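Local coordinates for periplasmic protein TorT (Vibrio parahaemolyticus, PDB 3O1I) that probably serves as a periplasmic solute-binding protein that senses trimethylamine N-oxide for the Tor signalling system, at residues 116-130 / 153-167. Residues are numbered along the deposited sequence; the frame is centred on the assembly and turned at random.
Sequences YWMGYEAGKYLAERH and PVTTGFYEAIKNSDI
Glycines Gly119, Gly123 and Gly157 bring helix 116-127 and the helix at 153-163 backbone against backbone, their axes approaching to 6.4 Å at a crossing angle of -31°, with the two helices running in roughly the same direction. Gly119 CA and Phe158 CA are 3.9 Å apart. At this spacing CA-H···O contacts go in both directions: Gly157 CA faces Tyr116 O and Phe158 CA faces Gly119 O, while Tyr120 CA approaches Gly157 O.

Two tyrosine rings of 116-130 lie over the partner helix in CH-pi contacts. Gly157 CA sits over one face of Tyr116, displaced toward the rim, whereas Ala161 CB is 3.4 Å from the centroid of the Tyr120 ring, nearly above its centre. Having CG anti to the backbone N (chi1 -165°) swings Tyr120 across Ala161, and Trp117 CZ3 lies above the opposite face, toward its rim. Thr156 CG2 meets the edge of Tyr116.

Apolar contacts continue toward the C-terminal ends, where Leu126 CB packs on Ile167 CD1 (3.4 Å). Polar links are sparse: one weak hydrogen bond joins Asp166 N to His130 O, 3.4 Å long. The His130 side chain hydrogen-bonds through NE2 to Tyr197 OH, and Asp166 forms a salt bridge with Lys132.

Leu126, Phe158 and Ile167 rest on Ile139 of strand 137-142, placing the helix pair on one side of the parallel sheet in this alpha/beta lobe of the periplasmic-binding-protein fold.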
loop_
_atom_site.group_PDB
_atom_site.type_symbol
_atom_site.label_atom_id
_atom_site.label_comp_id
_atom_site.label_asym_id
_atom_site.label_seq_id
_atom_site.Cartn_x
_atom_site.Cartn_y
_atom_site.Cartn_z
ATOM N N TYR D 116 -8.375 -34.160 -17.031
ATOM C CA TYR D 116 -7.498 -35.265 -17.422
ATOM C C TYR D 116 -7.268 -35.196 -18.925
ATOM O O TYR D 116 -6.153 -35.387 -19.404
ATOM C CB TYR D 116 -8.167 -36.599 -17.086
ATOM C CG TYR D 116 -7.422 -37.827 -17.561
ATOM C CD1 TYR D 116 -6.561 -38.512 -16.709
ATOM C CD2 TYR D 116 -7.593 -38.318 -18.865
ATOM C CE1 TYR D 116 -5.891 -39.654 -17.132
ATOM C CE2 TYR D 116 -6.923 -39.459 -19.300
ATOM C CZ TYR D 116 -6.077 -40.119 -18.423
ATOM O OH TYR D 116 -5.418 -41.254 -18.814
ATOM N N TRP D 117 -8.341 -34.918 -19.657
ATOM C CA TRP D 117 -8.292 -34.835 -21.110
ATOM C C TRP D 117 -7.751 -33.505 -21.624
ATOM O O TRP D 117 -7.757 -33.246 -22.826
ATOM C CB TRP D 117 -9.686 -35.124 -21.703
ATOM C CG TRP D 117 -10.172 -36.500 -21.341
ATOM C CD1 TRP D 117 -10.971 -36.840 -20.282
ATOM C CD2 TRP D 117 -9.758 -37.730 -21.939
ATOM N NE1 TRP D 117 -11.067 -38.208 -20.177
ATOM C CE2 TRP D 117 -10.331 -38.779 -21.183
ATOM C CE3 TRP D 117 -8.950 -38.050 -23.037
ATOM C CZ2 TRP D 117 -10.121 -40.125 -21.489
ATOM C CZ3 TRP D 117 -8.739 -39.383 -23.341
ATOM C CH2 TRP D 117 -9.323 -40.407 -22.569
ATOM N N MET D 118 -7.301 -32.657 -20.708
ATOM C CA MET D 118 -6.712 -31.379 -21.092
ATOM C C MET D 118 -5.199 -31.637 -21.077
ATOM O O MET D 118 -4.460 -31.210 -21.966
ATOM C CB MET D 118 -7.091 -30.299 -20.084
ATOM C CG MET D 118 -8.564 -29.951 -20.066
ATOM S SD MET D 118 -9.035 -28.859 -21.420
ATOM C CE MET D 118 -8.022 -27.413 -21.103
ATOM N N GLY D 119 -4.757 -32.360 -20.054
ATOM C CA GLY D 119 -3.357 -32.706 -19.946
ATOM C C GLY D 119 -3.049 -33.723 -21.027
ATOM O O GLY D 119 -1.975 -33.709 -21.638
ATOM N N TYR D 120 -4.008 -34.612 -21.271
ATOM C CA TYR D 120 -3.843 -35.633 -22.297
ATOM C C TYR D 120 -3.721 -34.941 -23.647
ATOM O O TYR D 120 -2.781 -35.178 -24.399
ATOM C CB TYR D 120 -5.042 -36.579 -22.323
ATOM C CG TYR D 120 -4.774 -37.846 -23.109
ATOM C CD1 TYR D 120 -4.228 -38.973 -22.487
ATOM C CD2 TYR D 120 -5.018 -37.903 -24.489
ATOM C CE1 TYR D 120 -3.930 -40.122 -23.216
ATOM C CE2 TYR D 120 -4.722 -39.048 -25.224
ATOM C CZ TYR D 120 -4.178 -40.151 -24.581
ATOM O OH TYR D 120 -3.875 -41.282 -25.303
ATOM N N GLU D 121 -4.675 -34.077 -23.950
ATOM C CA GLU D 121 -4.634 -33.367 -25.212
ATOM C C GLU D 121 -3.305 -32.657 -25.418
ATOM O O GLU D 121 -2.850 -32.503 -26.550
ATOM C CB GLU D 121 -5.771 -32.352 -25.292
ATOM C CG GLU D 121 -6.926 -32.778 -26.194
ATOM C CD GLU D 121 -6.507 -32.952 -27.648
ATOM O OE1 GLU D 121 -5.946 -31.998 -28.235
ATOM O OE2 GLU D 121 -6.744 -34.046 -28.204
ATOM N N ALA D 122 -2.676 -32.237 -24.324
ATOM C CA ALA D 122 -1.404 -31.526 -24.399
ATOM C C ALA D 122 -0.226 -32.466 -24.623
ATOM O O ALA D 122 0.662 -32.181 -25.431
ATOM C CB ALA D 122 -1.192 -30.724 -23.133
ATOM N N GLY D 123 -0.221 -33.577 -23.893
ATOM C CA GLY D 123 0.843 -34.553 -24.037
ATOM C C GLY D 123 0.758 -35.251 -25.387
ATOM O O GLY D 123 1.776 -35.603 -25.992
ATOM N N LYS D 124 -0.470 -35.449 -25.862
ATOM C CA LYS D 124 -0.711 -36.100 -27.145
ATOM C C LYS D 124 -0.084 -35.265 -28.258
ATOM O O LYS D 124 0.445 -35.813 -29.217
ATOM C CB LYS D 124 -2.222 -36.254 -27.384
ATOM C CG LYS D 124 -2.630 -37.486 -28.188
ATOM C CD LYS D 124 -4.155 -37.664 -28.246
ATOM C CE LYS D 124 -4.849 -36.534 -29.017
ATOM N NZ LYS D 124 -6.333 -36.728 -29.132
ATOM N N TYR D 125 -0.142 -33.941 -28.130
ATOM C CA TYR D 125 0.436 -33.064 -29.144
ATOM C C TYR D 125 1.948 -33.207 -29.209
ATOM O O TYR D 125 2.544 -33.119 -30.280
ATOM C CB TYR D 125 0.105 -31.599 -28.862
ATOM C CG TYR D 125 0.902 -30.620 -29.704
ATOM C CD1 TYR D 125 0.307 -29.937 -30.764
ATOM C CD2 TYR D 125 2.248 -30.360 -29.426
ATOM C CE1 TYR D 125 1.028 -29.013 -31.525
ATOM C CE2 TYR D 125 2.981 -29.441 -30.181
ATOM C CZ TYR D 125 2.363 -28.768 -31.226
ATOM O OH TYR D 125 3.061 -27.826 -31.951
ATOM N N LEU D 126 2.577 -33.410 -28.062
ATOM C CA LEU D 126 4.020 -33.534 -28.046
ATOM C C LEU D 126 4.492 -34.948 -28.351
ATOM O O LEU D 126 5.581 -35.132 -28.896
ATOM C CB LEU D 126 4.572 -33.056 -26.703
ATOM C CG LEU D 126 4.362 -31.561 -26.446
ATOM C CD1 LEU D 126 4.788 -31.246 -25.034
ATOM C CD2 LEU D 126 5.147 -30.725 -27.438
ATOM N N ALA D 127 3.682 -35.943 -28.006
ATOM C CA ALA D 127 4.051 -37.333 -28.270
ATOM C C ALA D 127 3.924 -37.600 -29.769
ATOM O O ALA D 127 4.487 -38.558 -30.298
ATOM C CB ALA D 127 3.140 -38.266 -27.491
ATOM N N GLU D 128 3.174 -36.730 -30.440
ATOM C CA GLU D 128 2.920 -36.830 -31.869
ATOM C C GLU D 128 3.927 -35.980 -32.621
ATOM O O GLU D 128 4.064 -36.075 -33.836
ATOM C CB GLU D 128 1.497 -36.342 -32.161
ATOM C CG GLU D 128 1.102 -36.316 -33.635
ATOM C CD GLU D 128 -0.341 -35.863 -33.847
ATOM O OE1 GLU D 128 -0.707 -34.777 -33.342
ATOM O OE2 GLU D 128 -1.104 -36.589 -34.524
ATOM N N ARG D 129 4.632 -35.146 -31.875
ATOM C CA ARG D 129 5.630 -34.254 -32.442
ATOM C C ARG D 129 7.011 -34.845 -32.157
ATOM O O ARG D 129 8.013 -34.446 -32.745
ATOM C CB ARG D 129 5.492 -32.880 -31.787
ATOM C CG ARG D 129 6.325 -31.775 -32.400
ATOM C CD ARG D 129 6.465 -30.611 -31.420
ATOM N NE ARG D 129 7.091 -29.440 -32.026
ATOM C CZ ARG D 129 6.535 -28.733 -33.001
ATOM N NH1 ARG D 129 5.350 -29.088 -33.465
ATOM N NH2 ARG D 129 7.159 -27.680 -33.512
ATOM N N HIS D 130 7.043 -35.808 -31.243
ATOM C CA HIS D 130 8.280 -36.461 -30.845
ATOM C C HIS D 130 8.053 -37.926 -30.537
ATOM O O HIS D 130 8.251 -38.386 -29.407
ATOM C CB HIS D 130 8.870 -35.754 -29.632
ATOM C CG HIS D 130 9.503 -34.446 -29.965
ATOM N ND1 HIS D 130 10.709 -34.358 -30.622
ATOM C CD2 HIS D 130 9.070 -33.175 -29.792
ATOM C CE1 HIS D 130 10.995 -33.086 -30.841
ATOM N NE2 HIS D 130 10.016 -32.348 -30.347
ATOM N N PRO D 153 -4.796 -34.440 -11.402
ATOM C CA PRO D 153 -5.856 -34.584 -12.404
ATOM C C PRO D 153 -5.249 -34.418 -13.804
ATOM O O PRO D 153 -5.317 -35.319 -14.635
ATOM C CB PRO D 153 -6.812 -33.453 -12.050
ATOM C CG PRO D 153 -6.666 -33.362 -10.555
ATOM C CD PRO D 153 -5.177 -33.474 -10.356
ATOM N N VAL D 154 -4.645 -33.254 -14.037
ATOM C CA VAL D 154 -4.000 -32.929 -15.309
ATOM C C VAL D 154 -2.704 -33.712 -15.518
ATOM O O VAL D 154 -2.384 -34.121 -16.634
ATOM C CB VAL D 154 -3.671 -31.426 -15.396
ATOM C CG1 VAL D 154 -2.700 -31.160 -16.533
ATOM C CG2 VAL D 154 -4.936 -30.644 -15.620
ATOM N N THR D 155 -1.955 -33.899 -14.439
ATOM C CA THR D 155 -0.704 -34.638 -14.501
ATOM C C THR D 155 -0.933 -36.011 -15.128
ATOM O O THR D 155 -0.496 -36.263 -16.246
ATOM C CB THR D 155 -0.080 -34.818 -13.087
ATOM O OG1 THR D 155 0.265 -33.534 -12.553
ATOM C CG2 THR D 155 1.177 -35.688 -13.149
ATOM N N THR D 156 -1.625 -36.894 -14.415
ATOM C CA THR D 156 -1.888 -38.232 -14.936
ATOM C C THR D 156 -2.421 -38.156 -16.364
ATOM O O THR D 156 -2.106 -39.002 -17.193
ATOM C CB THR D 156 -2.887 -38.999 -14.036
ATOM O OG1 THR D 156 -2.299 -39.199 -12.743
ATOM C CG2 THR D 156 -3.222 -40.359 -14.643
ATOM N N GLY D 157 -3.225 -37.134 -16.640
ATOM C CA GLY D 157 -3.747 -36.950 -17.982
ATOM C C GLY D 157 -2.566 -36.732 -18.910
ATOM O O GLY D 157 -2.374 -37.483 -19.863
ATOM N N PHE D 158 -1.763 -35.709 -18.621
ATOM C CA PHE D 158 -0.578 -35.402 -19.420
ATOM C C PHE D 158 0.362 -36.594 -19.452
ATOM O O PHE D 158 0.858 -36.978 -20.507
ATOM C CB PHE D 158 0.187 -34.215 -18.831
ATOM C CG PHE D 158 1.482 -33.919 -19.541
ATOM C CD1 PHE D 158 1.500 -33.118 -20.683
ATOM C CD2 PHE D 158 2.678 -34.482 -19.096
ATOM C CE1 PHE D 158 2.684 -32.881 -21.368
ATOM C CE2 PHE D 158 3.867 -34.254 -19.776
ATOM C CZ PHE D 158 3.871 -33.454 -20.914
ATOM N N TYR D 159 0.616 -37.167 -18.282
ATOM C CA TYR D 159 1.510 -38.308 -18.178
ATOM C C TYR D 159 1.177 -39.442 -19.141
ATOM O O TYR D 159 2.057 -39.924 -19.852
ATOM C CB TYR D 159 1.544 -38.825 -16.736
ATOM C CG TYR D 159 2.752 -38.340 -15.966
ATOM C CD1 TYR D 159 2.953 -36.980 -15.721
ATOM C CD2 TYR D 159 3.723 -39.236 -15.518
ATOM C CE1 TYR D 159 4.095 -36.523 -15.051
ATOM C CE2 TYR D 159 4.870 -38.792 -14.849
ATOM C CZ TYR D 159 5.049 -37.434 -14.620
ATOM O OH TYR D 159 6.180 -36.997 -13.965
ATOM N N GLU D 160 -0.087 -39.859 -19.179
ATOM C CA GLU D 160 -0.503 -40.948 -20.062
ATOM C C GLU D 160 -0.166 -40.684 -21.516
ATOM O O GLU D 160 0.578 -41.435 -22.137
ATOM C CB GLU D 160 -2.007 -41.194 -19.946
ATOM C CG GLU D 160 -2.477 -41.711 -18.588
ATOM C CD GLU D 160 -1.712 -42.940 -18.108
ATOM O OE1 GLU D 160 -1.275 -43.753 -18.957
ATOM O OE2 GLU D 160 -1.563 -43.098 -16.874
ATOM N N ALA D 161 -0.722 -39.609 -22.057
ATOM C CA ALA D 161 -0.492 -39.245 -23.446
ATOM C C ALA D 161 0.983 -39.090 -23.818
ATOM O O ALA D 161 1.322 -39.063 -24.998
ATOM C CB ALA D 161 -1.234 -37.957 -23.762
ATOM N N ILE D 162 1.858 -39.003 -22.822
ATOM C CA ILE D 162 3.287 -38.804 -23.072
ATOM C C ILE D 162 4.173 -40.008 -22.764
ATOM O O ILE D 162 5.318 -40.060 -23.210
ATOM C CB ILE D 162 3.820 -37.588 -22.229
ATOM C CG1 ILE D 162 3.213 -36.279 -22.738
ATOM C CG2 ILE D 162 5.339 -37.509 -22.285
ATOM C CD1 ILE D 162 3.782 -35.799 -24.053
ATOM N N LYS D 163 3.652 -40.992 -22.039
ATOM C CA LYS D 163 4.489 -42.122 -21.638
ATOM C C LYS D 163 5.238 -42.930 -22.690
ATOM O O LYS D 163 6.463 -43.059 -22.602
ATOM C CB LYS D 163 3.713 -43.073 -20.719
ATOM C CG LYS D 163 2.769 -44.051 -21.379
ATOM C CD LYS D 163 2.293 -45.031 -20.320
ATOM C CE LYS D 163 1.399 -46.108 -20.881
ATOM N NZ LYS D 163 0.972 -47.027 -19.792
ATOM N N ASN D 164 4.538 -43.479 -23.675
ATOM C CA ASN D 164 5.228 -44.273 -24.683
ATOM C C ASN D 164 5.693 -43.434 -25.866
ATOM O O ASN D 164 5.139 -43.504 -26.962
ATOM C CB ASN D 164 4.339 -45.429 -25.155
ATOM C CG ASN D 164 4.014 -46.417 -24.035
ATOM O OD1 ASN D 164 4.905 -46.889 -23.326
ATOM N ND2 ASN D 164 2.733 -46.738 -23.882
ATOM N N SER D 165 6.726 -42.638 -25.626
ATOM C CA SER D 165 7.296 -41.778 -26.649
ATOM C C SER D 165 8.659 -41.292 -26.167
ATOM O O SER D 165 9.096 -41.647 -25.071
ATOM C CB SER D 165 6.370 -40.593 -26.929
ATOM O OG SER D 165 6.051 -39.900 -25.739
ATOM N N ASP D 166 9.331 -40.484 -26.980
ATOM C CA ASP D 166 10.651 -39.987 -26.612
ATOM C C ASP D 166 10.635 -38.572 -26.033
ATOM O O ASP D 166 11.313 -37.665 -26.516
ATOM C CB ASP D 166 11.592 -40.080 -27.822
ATOM C CG ASP D 166 12.607 -41.213 -27.681
ATOM O OD1 ASP D 166 12.276 -42.247 -27.059
ATOM O OD2 ASP D 166 13.738 -41.071 -28.199
ATOM N N ILE D 167 9.849 -38.407 -24.977
ATOM C CA ILE D 167 9.723 -37.134 -24.291
ATOM C C ILE D 167 10.076 -37.363 -22.827
ATOM O O ILE D 167 9.436 -38.169 -22.152
ATOM C CB ILE D 167 8.287 -36.591 -24.421
ATOM C CG1 ILE D 167 8.088 -36.053 -25.836
ATOM C CG2 ILE D 167 8.024 -35.521 -23.377
ATOM C CD1 ILE D 167 6.707 -35.591 -26.118
#